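Beta-galactosidase (Geobacillus stearothermophilus, PDB 4OIF) probably hydrolyses terminal non-reducing beta-D-galactose residues in beta-D-galactosides, as a zinc-binding trimeric enzyme of glycoside hydrolase family 42. Local coordinates at residues A[24-29]-A[361-366]. Numbering follows the deposited sequence.
Sequences DQWLDR and QWRKSR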
ATOM      1  N   ASP A  24       6.404  -5.482  38.719  1.00 11.49           N
ATOM      2  CA  ASP A  24       7.315  -6.530  38.272  1.00 11.77           C
ATOM      3  C   ASP A  24       8.393  -5.968  37.331  1.00 13.13           C
ATOM      4  O   ASP A  24       9.416  -6.606  37.090  1.00 10.63           O
ATOM      5  CB  ASP A  24       6.535  -7.683  37.602  1.00  5.03           C
ATOM      6  CG  ASP A  24       5.451  -7.195  36.629  1.00 14.46           C
ATOM      7  OD1 ASP A  24       4.635  -6.308  36.993  1.00 12.21           O
ATOM      8  OD2 ASP A  24       5.415  -7.705  35.487  1.00  9.52           O
ATOM      9  N   GLN A  25       8.173  -4.761  36.816  1.00 15.59           N
ATOM     10  CA  GLN A  25       9.188  -4.092  36.011  1.00 13.91           C
ATOM     11  C   GLN A  25      10.115  -3.213  36.846  1.00 16.42           C
ATOM     12  O   GLN A  25      11.037  -2.593  36.315  1.00 14.74           O
ATOM     13  CB  GLN A  25       8.535  -3.242  34.935  1.00 10.65           C
ATOM     14  CG  GLN A  25       7.623  -4.006  34.020  1.00 17.66           C
ATOM     15  CD  GLN A  25       6.828  -3.078  33.130  1.00 16.17           C
ATOM     16  OE1 GLN A  25       7.236  -1.941  32.886  1.00 10.87           O
ATOM     17  NE2 GLN A  25       5.677  -3.548  32.660  1.00 10.36           N
ATOM     18  N   TRP A  26       9.869  -3.163  38.150  1.00 14.42           N
ATOM     19  CA  TRP A  26      10.609  -2.267  39.032  1.00 17.91           C
ATOM     20  C   TRP A  26      11.102  -2.956  40.309  1.00 14.93           C
ATOM     21  O   TRP A  26      11.292  -2.303  41.335  1.00  8.58           O
ATOM     22  CB  TRP A  26       9.734  -1.067  39.407  1.00 13.84           C
ATOM     23  CG  TRP A  26       9.258  -0.267  38.240  1.00  9.80           C
ATOM     24  CD1 TRP A  26       8.105  -0.453  37.535  1.00  8.59           C
ATOM     25  CD2 TRP A  26       9.918   0.854  37.643  1.00  9.70           C
ATOM     26  NE1 TRP A  26       8.005   0.482  36.536  1.00  7.48           N
ATOM     27  CE2 TRP A  26       9.103   1.297  36.577  1.00 11.27           C
ATOM     28  CE3 TRP A  26      11.118   1.527  37.905  1.00  9.16           C
ATOM     29  CZ2 TRP A  26       9.449   2.388  35.769  1.00  8.18           C
ATOM     30  CZ3 TRP A  26      11.462   2.610  37.108  1.00  8.28           C
ATOM     31  CH2 TRP A  26      10.631   3.029  36.049  1.00 11.42           C
ATOM     32  N   LEU A  27      11.312  -4.267  40.248  1.00 17.31           N
ATOM     33  CA  LEU A  27      11.658  -5.036  41.446  1.00 14.83           C
ATOM     34  C   LEU A  27      13.048  -4.691  41.988  1.00 15.86           C
ATOM     35  O   LEU A  27      13.353  -4.939  43.153  1.00 17.65           O
ATOM     36  CB  LEU A  27      11.557  -6.535  41.148  1.00 15.40           C
ATOM     37  CG  LEU A  27      10.127  -7.004  40.842  1.00 14.90           C
ATOM     38  CD1 LEU A  27      10.082  -8.513  40.614  1.00  8.01           C
ATOM     39  CD2 LEU A  27       9.147  -6.568  41.954  1.00  5.02           C
ATOM     40  N   ASP A  28      13.886  -4.100  41.147  1.00 15.75           N
ATOM     41  CA  ASP A  28      15.197  -3.639  41.586  1.00 12.23           C
ATOM     42  C   ASP A  28      15.153  -2.177  42.052  1.00 19.90           C
ATOM     43  O   ASP A  28      16.190  -1.556  42.300  1.00 16.30           O
ATOM     44  CB  ASP A  28      16.216  -3.807  40.457  1.00 15.48           C
ATOM     45  CG  ASP A  28      15.828  -3.027  39.199  1.00 36.18           C
ATOM     46  OD1 ASP A  28      14.607  -2.875  38.944  1.00 35.07           O
ATOM     47  OD2 ASP A  28      16.740  -2.563  38.471  1.00 30.66           O
ATOM     48  N   ARG A  29      13.949  -1.630  42.178  1.00 22.24           N
ATOM     49  CA  ARG A  29      13.792  -0.239  42.598  1.00 18.40           C
ATOM     50  C   ARG A  29      12.805  -0.086  43.751  1.00 18.86           C
ATOM     51  O   ARG A  29      11.685   0.393  43.548  1.00 16.51           O
ATOM     52  CB  ARG A  29      13.333   0.623  41.422  1.00 14.34           C
ATOM     53  CG  ARG A  29      14.308   0.680  40.276  1.00 15.68           C
ATOM     54  CD  ARG A  29      15.575   1.385  40.688  1.00 17.22           C
ATOM     55  NE  ARG A  29      15.295   2.730  41.181  1.00 25.08           N
ATOM     56  CZ  ARG A  29      15.327   3.812  40.413  1.00 15.35           C
ATOM     57  NH1 ARG A  29      15.625   3.692  39.129  1.00 20.32           N
ATOM     58  NH2 ARG A  29      15.066   5.008  40.922  1.00 18.63           N
ATOM     59  N   GLN A 361      -1.414   3.237  31.956  1.00 18.34           N
ATOM     60  CA  GLN A 361      -1.143   2.357  33.086  1.00 15.74           C
ATOM     61  C   GLN A 361      -0.850   3.242  34.306  1.00 14.53           C
ATOM     62  O   GLN A 361      -1.030   4.457  34.240  1.00 13.51           O
ATOM     63  CB  GLN A 361       0.038   1.419  32.789  1.00 10.93           C
ATOM     64  CG  GLN A 361       1.328   2.132  32.420  1.00 12.03           C
ATOM     65  CD  GLN A 361       2.490   1.172  32.160  1.00 17.38           C
ATOM     66  OE1 GLN A 361       2.635   0.153  32.835  1.00 10.98           O
ATOM     67  NE2 GLN A 361       3.330   1.509  31.185  1.00 13.13           N
ATOM     68  N   TRP A 362      -0.412   2.654  35.414  1.00 11.89           N
ATOM     69  CA  TRP A 362      -0.090   3.462  36.583  1.00  7.16           C
ATOM     70  C   TRP A 362       1.178   4.271  36.359  1.00 10.67           C
ATOM     71  O   TRP A 362       1.184   5.496  36.490  1.00  7.20           O
ATOM     72  CB  TRP A 362       0.085   2.603  37.829  1.00  5.48           C
ATOM     73  CG  TRP A 362       0.709   3.380  38.950  1.00  6.15           C
ATOM     74  CD1 TRP A 362       1.974   3.235  39.449  1.00  7.96           C
ATOM     75  CD2 TRP A 362       0.112   4.462  39.679  1.00  7.55           C
ATOM     76  NE1 TRP A 362       2.194   4.144  40.455  1.00  7.34           N
ATOM     77  CE2 TRP A 362       1.066   4.907  40.619  1.00 14.60           C
ATOM     78  CE3 TRP A 362      -1.140   5.094  39.630  1.00  5.29           C
ATOM     79  CZ2 TRP A 362       0.803   5.952  41.512  1.00  5.68           C
ATOM     80  CZ3 TRP A 362      -1.398   6.128  40.513  1.00  6.19           C
ATOM     81  CH2 TRP A 362      -0.428   6.551  41.435  1.00  8.03           C
ATOM     82  N   ARG A 363       2.255   3.563  36.037  1.00 10.84           N
ATOM     83  CA  ARG A 363       3.553   4.181  35.827  1.00 11.32           C
ATOM     84  C   ARG A 363       4.121   3.809  34.456  1.00 10.87           C
ATOM     85  O   ARG A 363       4.116   2.642  34.071  1.00 13.86           O
ATOM     86  CB  ARG A 363       4.520   3.762  36.943  1.00 12.10           C
ATOM     87  CG  ARG A 363       5.857   4.485  36.918  1.00 13.94           C
ATOM     88  CD  ARG A 363       6.805   3.989  38.020  1.00 11.91           C
ATOM     89  NE  ARG A 363       6.426   4.485  39.344  1.00 15.88           N
ATOM     90  CZ  ARG A 363       6.780   5.671  39.847  1.00 16.17           C
ATOM     91  NH1 ARG A 363       7.533   6.526  39.148  1.00  3.89           N
ATOM     92  NH2 ARG A 363       6.368   6.008  41.059  1.00  5.11           N
ATOM     93  N   LYS A 364       4.616   4.806  33.730  1.00 14.06           N
ATOM     94  CA  LYS A 364       5.231   4.580  32.427  1.00 11.93           C
ATOM     95  C   LYS A 364       6.345   3.552  32.477  1.00 14.19           C
ATOM     96  O   LYS A 364       7.166   3.543  33.402  1.00 12.57           O
ATOM     97  CB  LYS A 364       5.779   5.893  31.848  1.00  8.94           C
ATOM     98  CG  LYS A 364       4.665   6.851  31.410  1.00 15.62           C
ATOM     99  CD  LYS A 364       5.187   8.063  30.662  1.00 11.41           C
ATOM    100  CE  LYS A 364       4.040   8.958  30.219  1.00  6.89           C
ATOM    101  NZ  LYS A 364       4.525  10.312  29.811  1.00  7.72           N
ATOM    102  N   SER A 365       6.351   2.679  31.477  1.00 15.18           N
ATOM    103  CA  SER A 365       7.455   1.762  31.252  1.00 14.75           C
ATOM    104  C   SER A 365       8.717   2.544  30.934  1.00  7.24           C
ATOM    105  O   SER A 365       8.679   3.494  30.182  1.00 10.42           O
ATOM    106  CB  SER A 365       7.125   0.798  30.109  1.00 15.46           C
ATOM    107  OG  SER A 365       6.123  -0.114  30.506  1.00 19.87           O
ATOM    108  N   ARG A 366       9.845   2.153  31.494  1.00  9.41           N
ATOM    109  CA  ARG A 366      11.046   2.909  31.207  1.00 10.04           C
ATOM    110  C   ARG A 366      11.571   2.621  29.812  1.00 14.00           C
ATOM    111  O   ARG A 366      12.208   3.472  29.182  1.00  7.69           O
ATOM    112  CB  ARG A 366      12.129   2.607  32.223  1.00  9.44           C
ATOM    113  CG  ARG A 366      13.263   3.581  32.121  1.00 12.86           C
ATOM    114  CD  ARG A 366      14.262   3.345  33.200  1.00 12.28           C
ATOM    115  NE  ARG A 366      15.404   4.227  33.048  1.00 10.64           N
ATOM    116  CZ  ARG A 366      16.583   3.978  33.592  1.00 18.29           C
ATOM    117  NH1 ARG A 366      16.754   2.872  34.312  1.00 24.62           N
ATOM    118  NH2 ARG A 366      17.586   4.821  33.409  1.00 13.59           N
TER
HETATM  119  O   HOH W   1       3.614  -1.782  31.454  1.00  9.57           O
HETATM  120  O   HOH W   2       5.731   0.551  34.929  1.00 10.53           O
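W26 lies against R363, whose CD sits over one face of the indole, toward its rim. R363 CD is 4.2 Å from the centroid of the W26 six-membered ring, an off-centre CH-pi contact. R363 CG is anti to its backbone N (chi1 -173°), and the bend at chi3 sets the guanidinium over the six-membered ring but distant, with CZ 5.9 Å from its centroid and its plane steeply tilted to the ring (66°). It is at most weakly attracted there, and its firm partners are D36 and N381. R366 CB packs obliquely on W26 CH2 at 4.1 Å. At the indole edge, near the ring plane, K364 O comes within 3.5 Å of W26 CZ2.

The polar links are mostly through water. One water accepts from W26 NE1 at 2.8 Å and donates to R363 O. A second accepts from Q25 NE2, donates to Q361 OE1 at 2.6 Å and also bonds S365 OG. S365 OG lies 3.2 Å from Q25 OE1. Q25 OE1 accepts a hydrogen bond from W192 NE1 of the second subunit, whose ring also meets W26 edge-to-face. A leucine in place of W26 would probably leave the NE1-bound water without its donor and R363 CD without a ring face.

The contact joins two loops of the TIM barrel, which also form part of the trimer interface. They follow the adjacent parallel strands 16-21 and 356-359, and helix 30-42 packs against W26 and R363 through I32.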